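Local coordinates for dipeptidase AC. Metallo peptidase. MEROPS family M19 (Rhodobacter sphaeroides, PDB 3LY0), which probably hydrolyses dipeptides as a zinc-dependent dipeptidase of the M19 family, and is captured here with a phosphinate mimic of L-Ala-D-Ala at its two zinc ions, at residues G12-L17 with G53-Y58; G38-P43 with D306-T311; G134-E139 with L157-L162. All coordinates share one frame; numbering follows the deposited sequence.

Contact 1: G12-L17 with G53-Y58. With ZN (zinc ion), chain D; LY0 ((2R)-3-[(R)-[(1R)-1-aminoethyl](hydroxy)phosphoryl]-2-methylpropanoic acid), chain C.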
loop_
_atom_site.group_PDB
_atom_site.type_symbol
_atom_site.label_atom_id
_atom_site.label_comp_id
_atom_site.label_asym_id
_atom_site.label_seq_id
_atom_site.Cartn_x
_atom_site.Cartn_y
_atom_site.Cartn_z
ATOM N N GLY A 12 -2.799 4.536 2.644
ATOM C CA GLY A 12 -2.052 3.332 2.982
ATOM C C GLY A 12 -0.917 2.923 2.051
ATOM O O GLY A 12 -0.064 2.141 2.459
ATOM N N HIS A 13 -0.894 3.411 0.814
ATOM C CA HIS A 13 0.108 2.939 -0.142
ATOM C C HIS A 13 0.154 3.733 -1.433
ATOM O O HIS A 13 -0.837 3.781 -2.159
ATOM C CB HIS A 13 -0.159 1.474 -0.515
ATOM C CG HIS A 13 0.945 0.858 -1.312
ATOM N ND1 HIS A 13 2.023 0.235 -0.716
ATOM C CD2 HIS A 13 1.161 0.787 -2.651
ATOM C CE1 HIS A 13 2.837 -0.215 -1.653
ATOM N NE2 HIS A 13 2.345 0.111 -2.832
ATOM N N ASN A 14 1.311 4.318 -1.742
ATOM C CA ASN A 14 1.499 4.876 -3.080
ATOM C C ASN A 14 2.883 4.574 -3.616
ATOM O O ASN A 14 3.807 4.316 -2.844
ATOM C CB ASN A 14 1.211 6.391 -3.120
ATOM C CG ASN A 14 2.372 7.224 -2.612
ATOM O OD1 ASN A 14 3.416 7.327 -3.260
ATOM N ND2 ASN A 14 2.190 7.838 -1.448
ATOM N N ASP A 15 3.004 4.598 -4.943
ATOM C CA ASP A 15 4.262 4.331 -5.615
ATOM C C ASP A 15 4.826 5.556 -6.331
ATOM O O ASP A 15 5.491 5.433 -7.354
ATOM C CB ASP A 15 4.095 3.164 -6.586
ATOM C CG ASP A 15 3.815 1.863 -5.868
ATOM O OD1 ASP A 15 4.707 1.378 -5.138
ATOM O OD2 ASP A 15 2.703 1.325 -6.003
ATOM N N PHE A 16 4.577 6.739 -5.779
ATOM C CA PHE A 16 5.152 7.944 -6.355
ATOM C C PHE A 16 6.671 7.848 -6.520
ATOM O O PHE A 16 7.218 8.362 -7.490
ATOM C CB PHE A 16 4.800 9.165 -5.514
ATOM C CG PHE A 16 5.352 10.445 -6.057
ATOM C CD1 PHE A 16 6.413 11.066 -5.429
ATOM C CD2 PHE A 16 4.826 11.004 -7.212
ATOM C CE1 PHE A 16 6.937 12.247 -5.925
ATOM C CE2 PHE A 16 5.342 12.176 -7.724
ATOM C CZ PHE A 16 6.399 12.804 -7.076
ATOM N N LEU A 17 7.355 7.194 -5.586
ATOM C CA LEU A 17 8.811 7.106 -5.667
ATOM C C LEU A 17 9.271 6.401 -6.946
ATOM O O LEU A 17 10.366 6.661 -7.441
ATOM C CB LEU A 17 9.394 6.408 -4.432
ATOM C CG LEU A 17 9.325 7.203 -3.125
ATOM C CD1 LEU A 17 9.722 6.320 -1.966
ATOM C CD2 LEU A 17 10.223 8.450 -3.193
ATOM N N GLY A 53 0.743 9.819 3.593
ATOM C CA GLY A 53 0.588 8.393 3.385
ATOM C C GLY A 53 1.877 7.611 3.474
ATOM O O GLY A 53 2.954 8.158 3.744
ATOM N N PHE A 54 1.746 6.303 3.253
ATOM C CA PHE A 54 2.900 5.429 3.121
ATOM C C PHE A 54 3.451 5.568 1.702
ATOM O O PHE A 54 2.709 5.370 0.723
ATOM C CB PHE A 54 2.498 3.961 3.309
ATOM C CG PHE A 54 2.043 3.590 4.701
ATOM C CD1 PHE A 54 2.863 2.827 5.531
ATOM C CD2 PHE A 54 0.774 3.929 5.157
ATOM C CE1 PHE A 54 2.432 2.440 6.801
ATOM C CE2 PHE A 54 0.336 3.540 6.410
ATOM C CZ PHE A 54 1.164 2.797 7.238
ATOM N N PHE A 55 4.743 5.876 1.610
ATOM C CA PHE A 55 5.457 5.971 0.338
ATOM C C PHE A 55 6.313 4.725 0.155
ATOM O O PHE A 55 7.290 4.522 0.871
ATOM C CB PHE A 55 6.309 7.251 0.311
ATOM C CG PHE A 55 5.493 8.499 0.134
ATOM C CD1 PHE A 55 5.409 9.119 -1.107
ATOM C CD2 PHE A 55 4.779 9.025 1.201
ATOM C CE1 PHE A 55 4.620 10.259 -1.283
ATOM C CE2 PHE A 55 3.981 10.154 1.032
ATOM C CZ PHE A 55 3.910 10.769 -0.202
ATOM N N ALA A 56 5.911 3.888 -0.794
ATOM C CA ALA A 56 6.548 2.597 -0.989
ATOM C C ALA A 56 7.852 2.681 -1.753
ATOM O O ALA A 56 7.947 3.339 -2.795
ATOM C CB ALA A 56 5.588 1.646 -1.702
ATOM N N ILE A 57 8.844 1.983 -1.211
ATOM C CA ILE A 57 10.069 1.644 -1.916
ATOM C C ILE A 57 9.845 0.240 -2.457
ATOM O O ILE A 57 9.734 -0.714 -1.690
ATOM C CB ILE A 57 11.260 1.652 -0.947
ATOM C CG1 ILE A 57 11.511 3.072 -0.418
ATOM C CG2 ILE A 57 12.507 1.052 -1.605
ATOM C CD1 ILE A 57 12.405 3.119 0.787
ATOM N N TYR A 58 9.756 0.122 -3.777
ATOM C CA TYR A 58 9.456 -1.142 -4.433
ATOM C C TYR A 58 10.446 -1.324 -5.568
ATOM O O TYR A 58 10.630 -0.417 -6.369
ATOM C CB TYR A 58 8.006 -1.139 -4.941
ATOM C CG TYR A 58 7.786 -1.815 -6.276
ATOM C CD1 TYR A 58 7.712 -3.202 -6.382
ATOM C CD2 TYR A 58 7.637 -1.061 -7.430
ATOM C CE1 TYR A 58 7.514 -3.812 -7.609
ATOM C CE2 TYR A 58 7.424 -1.658 -8.653
ATOM C CZ TYR A 58 7.371 -3.030 -8.742
ATOM O OH TYR A 58 7.157 -3.609 -9.978
HETATM ZN ZN ZN D . 3.354 -0.392 -4.759
HETATM P P LY0 C . 1.835 -2.350 -6.785
HETATM C C1 LY0 C . 3.736 -2.413 -8.831
HETATM N N1 LY0 C . 4.295 -1.284 -6.696
HETATM C C2 LY0 C . 3.250 -1.592 -7.656
HETATM C C4 LY0 C . 0.358 -2.380 -7.878
HETATM C C5 LY0 C . -0.363 -3.697 -7.949
HETATM C C6 LY0 C . -0.603 -4.308 -6.595
HETATM C C7 LY0 C . -1.562 -3.706 -8.862
HETATM O O31 LY0 C . 1.616 -1.499 -5.557
HETATM O O32 LY0 C . 2.237 -3.790 -6.325
HETATM O O61 LY0 C . -0.980 -5.609 -6.518
HETATM O O62 LY0 C . -0.433 -3.660 -5.548
HETATM O O HOH W 1 0.125 6.854 0.233
HETATM O O HOH W 2 6.353 5.823 -3.206
HETATM O O HOH W 3 7.319 2.446 -5.465
#
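Ala-56 and Asn-14 join segments 12-17 and 53-58, with Leu-17 closing the far end. Asn-14 N donates to Phe-54 O (3.0 Å) and Asn-14 O accepts from Ala-56 N (3.0 Å), a parallel bridge between strand 13-14 and strand 50-57 of the barrel sheet. The small methyl of Ala-56 lets the His-13 ring come close, CB to CE1 3.3 Å.

Asn-14 turns its amide onto Phe-55: a chi1 of 80° sets CG between the backbone N and carbonyl carbon, and the amide stands nearly upright on the ring, planes 86° apart, with ND2 3.3 Å above the ring centre. The same amide uses OD1 to accept from Phe-16 N (2.8 Å), in plane on a lone pair. This Asx turn leads the chain from strand into helix 16-22, while a water accepts from Asn-14 ND2 and donates to Phe-54 O. Leu-17, already helical, rests CD1 on Ile-57 CG1 (4.0 Å) and faces Met-99 and Met-106 of helix 89-109.

His-13 NE2 (2.2 Å) and both oxygens of Asp-15 hold one zinc ion; Glu-139 and the inhibitor's N1 and O31 complete six coordinating atoms. Tyr-58 lays one ring face against N1. Another water donates to both Asp-15 OD1 and Ala-56 O, so the neighbouring strand's backbone is tied to a zinc ligand through a water, consistent with a fixed carboxylate orientation.

Contact 2: G38-P43 with D306-T311; sequences GHLDLP and DFDGAT. With LY0 ((2R)-3-[(R)-[(1R)-1-aminoethyl](hydroxy)phosphoryl]-2-methylpropanoic acid), chain C.
His-39 and Asp-308 bind each other twice, each through its backbone N-H to the other's side chain. Asp-308 N donates to His-39 ND1 over 2.8 Å in a nearly straight bond (175°), coming in 23° out of the ring plane. In return, His-39 N reaches the syn side of Asp-308 OD1 at 2.7 Å. Because ND1 acts as the acceptor, the ring is consistent with a neutral histidine carrying its proton on NE2. The ring's edge also meets a carbonyl, CE1 lying 3.1 Å from Ala-310 O and close to the ring plane.

The other carboxylate oxygen, OD2, takes a weak bond from Leu-40 N (3.1 Å) and has a stronger partner in Arg-19, whose guanidinium forms a salt bridge with it and also binds Leu-40 O. An aspartate suits this place because its two oxygens can take up consecutive backbone N-H groups. Gly-38, with a phi of 68° and no side chain, lets its CA pass 3.3 Å from Asp-308 OD1.

Residues 306-309 form a type II turn, closed by Gly-309 N to Asp-306 O (2.9 Å), with Asp-308 at its positive-phi position. The turn carries Asp-306 OD1 to 2.7 Å from the inhibitor's O31, while Asp-306 OD2 is bonded to Asn-264. Beside these polar bonds, Leu-40 CD1 packs on Phe-307 CB (3.5 Å), the two side chains crossing at about a right angle.

The contact thus bridges the approach to helix 42-48, where Asp-41 is the N-cap, and the loop following strand 301-303. Leu-40 and Asp-308 both lie on Phe-16 of helix 16-22, and Phe-307 reaches Asn-14 on strand 13-14.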
loop_
_atom_site.group_PDB
_atom_site.type_symbol
_atom_site.label_atom_id
_atom_site.label_comp_id
_atom_site.label_asym_id
_atom_site.label_seq_id
_atom_site.Cartn_x
_atom_site.Cartn_y
_atom_site.Cartn_z
ATOM N N GLY A 38 0.523 10.739 -14.353
ATOM C CA GLY A 38 0.403 9.998 -13.112
ATOM C C GLY A 38 -0.653 10.539 -12.170
ATOM O O GLY A 38 -1.531 11.316 -12.566
ATOM N N HIS A 39 -0.561 10.125 -10.912
ATOM C CA HIS A 39 -1.624 10.357 -9.945
ATOM C C HIS A 39 -1.278 11.393 -8.894
ATOM O O HIS A 39 -2.166 12.079 -8.388
ATOM C CB HIS A 39 -1.977 9.060 -9.223
ATOM C CG HIS A 39 -2.633 8.039 -10.092
ATOM N ND1 HIS A 39 -2.559 6.689 -9.828
ATOM C CD2 HIS A 39 -3.384 8.166 -11.213
ATOM C CE1 HIS A 39 -3.233 6.028 -10.751
ATOM N NE2 HIS A 39 -3.747 6.901 -11.602
ATOM N N LEU A 40 0.004 11.489 -8.556
ATOM C CA LEU A 40 0.460 12.304 -7.432
ATOM C C LEU A 40 1.525 13.324 -7.819
ATOM O O LEU A 40 2.313 13.109 -8.748
ATOM C CB LEU A 40 1.041 11.410 -6.324
ATOM C CG LEU A 40 0.044 10.575 -5.517
ATOM C CD1 LEU A 40 0.784 9.447 -4.788
ATOM C CD2 LEU A 40 -0.724 11.438 -4.545
ATOM N N ASP A 41 1.535 14.428 -7.072
ATOM C CA ASP A 41 2.634 15.383 -6.984
ATOM C C ASP A 41 2.210 16.354 -5.890
ATOM O O ASP A 41 1.072 16.296 -5.427
ATOM C CB ASP A 41 2.921 16.091 -8.319
ATOM C CG ASP A 41 1.673 16.639 -8.979
ATOM O OD1 ASP A 41 1.040 17.540 -8.388
ATOM O OD2 ASP A 41 1.332 16.168 -10.094
ATOM N N LEU A 42 3.109 17.219 -5.449
ATOM C CA LEU A 42 2.779 18.046 -4.289
ATOM C C LEU A 42 1.559 18.968 -4.515
ATOM O O LEU A 42 0.645 18.994 -3.687
ATOM C CB LEU A 42 4.009 18.809 -3.786
ATOM C CG LEU A 42 3.785 19.625 -2.507
ATOM C CD1 LEU A 42 3.155 18.782 -1.408
ATOM C CD2 LEU A 42 5.089 20.245 -2.040
ATOM N N PRO A 43 1.529 19.704 -5.644
ATOM C CA PRO A 43 0.365 20.570 -5.861
ATOM C C PRO A 43 -0.954 19.799 -5.892
ATOM O O PRO A 43 -1.924 20.245 -5.269
ATOM C CB PRO A 43 0.658 21.220 -7.216
ATOM C CG PRO A 43 2.152 21.222 -7.309
ATOM C CD PRO A 43 2.559 19.899 -6.676
ATOM N N ASP A 306 -2.956 2.882 -3.787
ATOM C CA ASP A 306 -2.090 2.393 -4.851
ATOM C C ASP A 306 -1.926 3.468 -5.924
ATOM O O ASP A 306 -1.664 3.161 -7.087
ATOM C CB ASP A 306 -2.636 1.094 -5.460
ATOM C CG ASP A 306 -1.550 0.046 -5.686
ATOM O OD1 ASP A 306 -0.340 0.341 -5.515
ATOM O OD2 ASP A 306 -1.917 -1.094 -6.035
ATOM N N PHE A 307 -2.063 4.736 -5.533
ATOM C CA PHE A 307 -1.743 5.831 -6.453
ATOM C C PHE A 307 -0.354 5.627 -7.069
ATOM O O PHE A 307 0.620 5.310 -6.366
ATOM C CB PHE A 307 -1.766 7.199 -5.756
ATOM C CG PHE A 307 -3.142 7.777 -5.529
ATOM C CD1 PHE A 307 -4.116 7.737 -6.513
ATOM C CD2 PHE A 307 -3.434 8.418 -4.323
ATOM C CE1 PHE A 307 -5.373 8.304 -6.292
ATOM C CE2 PHE A 307 -4.683 8.977 -4.098
ATOM C CZ PHE A 307 -5.650 8.914 -5.081
ATOM N N ASP A 308 -0.281 5.823 -8.387
ATOM C CA ASP A 308 0.938 5.667 -9.189
ATOM C C ASP A 308 1.468 4.238 -9.288
ATOM O O ASP A 308 2.533 4.004 -9.861
ATOM C CB ASP A 308 2.015 6.671 -8.765
ATOM C CG ASP A 308 1.751 8.066 -9.315
ATOM O OD1 ASP A 308 1.305 8.155 -10.477
ATOM O OD2 ASP A 308 1.978 9.060 -8.595
ATOM N N GLY A 309 0.702 3.280 -8.768
ATOM C CA GLY A 309 1.058 1.874 -8.888
ATOM C C GLY A 309 0.107 1.039 -9.734
ATOM O O GLY A 309 0.451 -0.073 -10.124
ATOM N N ALA A 310 -1.078 1.564 -10.033
ATOM C CA ALA A 310 -2.114 0.803 -10.730
ATOM C C ALA A 310 -3.079 1.723 -11.459
ATOM O O ALA A 310 -3.159 2.909 -11.165
ATOM C CB ALA A 310 -2.879 -0.049 -9.731
ATOM N N THR A 311 -3.836 1.169 -12.399
ATOM C CA THR A 311 -4.942 1.910 -13.000
ATOM C C THR A 311 -6.082 1.977 -11.987
ATOM O O THR A 311 -6.423 0.963 -11.374
ATOM C CB THR A 311 -5.452 1.221 -14.275
ATOM O OG1 THR A 311 -4.379 1.147 -15.222
ATOM C CG2 THR A 311 -6.608 2.010 -14.888
HETATM P P LY0 C . 1.835 -2.350 -6.785
HETATM C C1 LY0 C . 3.736 -2.413 -8.831
HETATM N N1 LY0 C . 4.295 -1.284 -6.696
HETATM C C2 LY0 C . 3.250 -1.592 -7.656
HETATM C C4 LY0 C . 0.358 -2.380 -7.878
HETATM C C5 LY0 C . -0.363 -3.697 -7.949
HETATM C C6 LY0 C . -0.603 -4.308 -6.595
HETATM C C7 LY0 C . -1.562 -3.706 -8.862
HETATM O O31 LY0 C . 1.616 -1.499 -5.557
HETATM O O32 LY0 C . 2.237 -3.790 -6.325
HETATM O O61 LY0 C . -0.980 -5.609 -6.518
HETATM O O62 LY0 C . -0.433 -3.660 -5.548
#

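Contact 3: G134-E139 with L157-L162. With ZN (zinc ion), chain D; ZN (zinc ion), chain E; LY0 ((2R)-3-[(R)-[(1R)-1-aminoethyl](hydroxy)phosphoryl]-2-methylpropanoic acid), chain C.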
loop_
_atom_site.group_PDB
_atom_site.type_symbol
_atom_site.label_atom_id
_atom_site.label_comp_id
_atom_site.label_asym_id
_atom_site.label_seq_id
_atom_site.Cartn_x
_atom_site.Cartn_y
_atom_site.Cartn_z
ATOM N N GLY A 134 4.763 11.657 5.331
ATOM C CA GLY A 134 5.194 10.477 4.604
ATOM C C GLY A 134 5.759 9.439 5.541
ATOM O O GLY A 134 6.570 9.763 6.403
ATOM N N ILE A 135 5.343 8.188 5.367
ATOM C CA ILE A 135 5.964 7.066 6.066
ATOM C C ILE A 135 6.814 6.292 5.065
ATOM O O ILE A 135 6.325 5.895 4.004
ATOM C CB ILE A 135 4.908 6.124 6.672
ATOM C CG1 ILE A 135 4.041 6.866 7.694
ATOM C CG2 ILE A 135 5.573 4.892 7.306
ATOM C CD1 ILE A 135 2.893 6.040 8.234
ATOM N N MET A 136 8.090 6.098 5.393
ATOM C CA MET A 136 8.965 5.255 4.568
ATOM C C MET A 136 8.576 3.780 4.699
ATOM O O MET A 136 8.628 3.200 5.794
ATOM C CB MET A 136 10.435 5.472 4.954
ATOM C CG MET A 136 11.433 4.715 4.072
ATOM S SD MET A 136 13.200 4.874 4.574
ATOM C CE MET A 136 13.414 6.665 4.530
ATOM N N HIS A 137 8.203 3.191 3.568
ATOM C CA HIS A 137 7.663 1.842 3.499
ATOM C C HIS A 137 8.459 1.043 2.488
ATOM O O HIS A 137 8.840 1.573 1.446
ATOM C CB HIS A 137 6.200 1.898 3.040
ATOM C CG HIS A 137 5.603 0.554 2.748
ATOM N ND1 HIS A 137 5.116 -0.272 3.739
ATOM C CD2 HIS A 137 5.421 -0.107 1.579
ATOM C CE1 HIS A 137 4.650 -1.381 3.189
ATOM N NE2 HIS A 137 4.823 -1.307 1.881
ATOM N N MET A 138 8.710 -0.230 2.782
ATOM C CA MET A 138 9.391 -1.107 1.835
ATOM C C MET A 138 8.411 -2.185 1.375
ATOM O O MET A 138 7.886 -2.933 2.190
ATOM C CB MET A 138 10.617 -1.731 2.532
ATOM C CG MET A 138 11.478 -2.663 1.691
ATOM S SD MET A 138 13.089 -3.014 2.476
ATOM C CE MET A 138 13.704 -1.362 2.591
ATOM N N GLU A 139 8.139 -2.237 0.073
ATOM C CA GLU A 139 7.195 -3.195 -0.491
ATOM C C GLU A 139 8.004 -4.318 -1.103
ATOM O O GLU A 139 8.457 -4.207 -2.241
ATOM C CB GLU A 139 6.343 -2.520 -1.566
ATOM C CG GLU A 139 5.386 -3.478 -2.278
ATOM C CD GLU A 139 4.376 -2.756 -3.160
ATOM O OE1 GLU A 139 4.680 -1.655 -3.657
ATOM O OE2 GLU A 139 3.274 -3.281 -3.352
ATOM N N LEU A 157 17.515 4.825 9.473
ATOM C CA LEU A 157 17.322 5.977 8.603
ATOM C C LEU A 157 15.856 6.330 8.321
ATOM O O LEU A 157 15.575 7.260 7.561
ATOM C CB LEU A 157 18.158 5.856 7.322
ATOM C CG LEU A 157 17.948 4.638 6.430
ATOM C CD1 LEU A 157 16.642 4.768 5.671
ATOM C CD2 LEU A 157 19.094 4.535 5.451
ATOM N N GLY A 158 14.925 5.605 8.944
ATOM C CA GLY A 158 13.533 6.019 8.942
ATOM C C GLY A 158 12.504 4.999 8.490
ATOM O O GLY A 158 11.317 5.301 8.466
ATOM N N LEU A 159 12.932 3.798 8.128
ATOM C CA LEU A 159 11.965 2.796 7.685
ATOM C C LEU A 159 11.024 2.441 8.831
ATOM O O LEU A 159 11.488 2.091 9.928
ATOM C CB LEU A 159 12.683 1.541 7.200
ATOM C CG LEU A 159 11.737 0.458 6.675
ATOM C CD1 LEU A 159 11.185 0.860 5.313
ATOM C CD2 LEU A 159 12.464 -0.873 6.598
ATOM N N ARG A 160 9.710 2.500 8.585
ATOM C CA ARG A 160 8.751 2.194 9.642
ATOM C C ARG A 160 7.701 1.150 9.269
ATOM O O ARG A 160 6.863 0.786 10.096
ATOM C CB ARG A 160 8.063 3.473 10.132
ATOM C CG ARG A 160 8.991 4.445 10.872
ATOM C CD ARG A 160 9.445 3.873 12.211
ATOM N NE ARG A 160 10.343 4.761 12.955
ATOM C CZ ARG A 160 11.660 4.788 12.799
ATOM N NH1 ARG A 160 12.399 5.610 13.539
ATOM N NH2 ARG A 160 12.251 4.008 11.908
ATOM N N SER A 161 7.765 0.657 8.034
ATOM C CA SER A 161 6.762 -0.258 7.518
ATOM C C SER A 161 7.404 -1.133 6.467
ATOM O O SER A 161 8.211 -0.657 5.671
ATOM C CB SER A 161 5.644 0.557 6.870
ATOM O OG SER A 161 4.602 -0.279 6.421
ATOM N N LEU A 162 7.036 -2.409 6.447
ATOM C CA LEU A 162 7.665 -3.369 5.556
ATOM C C LEU A 162 6.696 -4.489 5.190
ATOM O O LEU A 162 6.131 -5.156 6.066
ATOM C CB LEU A 162 8.913 -3.955 6.244
ATOM C CG LEU A 162 9.654 -5.080 5.531
ATOM C CD1 LEU A 162 10.123 -4.646 4.157
ATOM C CD2 LEU A 162 10.835 -5.576 6.366
HETATM ZN ZN ZN D . 3.354 -0.392 -4.759
HETATM ZN ZN ZN E . 1.406 -3.473 -4.289
HETATM P P LY0 C . 1.835 -2.350 -6.785
HETATM C C1 LY0 C . 3.736 -2.413 -8.831
HETATM N N1 LY0 C . 4.295 -1.284 -6.696
HETATM C C2 LY0 C . 3.250 -1.592 -7.656
HETATM C C4 LY0 C . 0.358 -2.380 -7.878
HETATM C C5 LY0 C . -0.363 -3.697 -7.949
HETATM C C6 LY0 C . -0.603 -4.308 -6.595
HETATM C C7 LY0 C . -1.562 -3.706 -8.862
HETATM O O31 LY0 C . 1.616 -1.499 -5.557
HETATM O O32 LY0 C . 2.237 -3.790 -6.325
HETATM O O61 LY0 C . -0.980 -5.609 -6.518
HETATM O O62 LY0 C . -0.433 -3.660 -5.548
HETATM O O HOH W 4 8.971 6.667 7.988
#
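The imidazole of His-137 meets Ser-161 at its edge, ND1 and OG 2.7 Å apart in a hydrogen bond whose donor may be either atom, with Ser-161 CB lying in the ring plane. Both side chains leave the backbone on the same face of the sheet and both start anti to their backbone N, which brings ring edge and hydroxyl level. A serine is short enough to fit beside the ring and polar enough to satisfy its nitrogen in this buried place.

Backbone bonds knit the strands. Arg-160 N donates almost straight to Met-136 O (3.1 Å), and Met-138 N to Ser-161 O (3.0 Å). A water joins Met-136 N to Gly-158 O where the strands have not yet come together.

Strand 132-139, helix 149-157 and strand 159-163 form a beta-alpha-beta crossover of the TIM-barrel fold, its parallel strands 37° apart along the segments. Gly-158 ends the helix in a Schellman motif; its phi of 127° suits a residue without a side chain.

On the opposite face from His-137, Met-138 and Leu-162 run side by side, Leu-162 CD1 pressing on Met-138 CB at 3.4 Å, tighter than usual. Leu-159 CD1 adds to the cluster, 3.8 Å from Met-138 CB, and Phe-154 of the crossover helix packs against it. Met-136 is extended as far as its sulfur, which lies 3.6 Å from Leu-157 CD1, and the bend at chi3 turns CE toward Leu-157.

At the strand's end the extended Glu-139 bridges both zinc ions, OE1 to one and OE2 to the other, each at 2.1 Å.

How the contacts relate
Contact 1 stands between the other two, its centre 9 Å from each, whereas contacts 2 and 3 are 18 Å apart and do not touch. Probable hydrogen bonds carry the 12-17 backbone onto the 306-311 turn, from Asp-306 N to His-13 O (2.8 Å) and from Asp-15 N to Phe-307 O (2.9 Å). On the other flank, strand 50-57 continues the barrel sheet into contact 3, with Ile-57 N 2.7 Å from His-137 O. All three converge on the phosphinate inhibitor: contacts 1 and 3 share one zinc ion, Glu-139 extends to the second, and Asp-306 approaches the bridging oxygen O31 from contact 2.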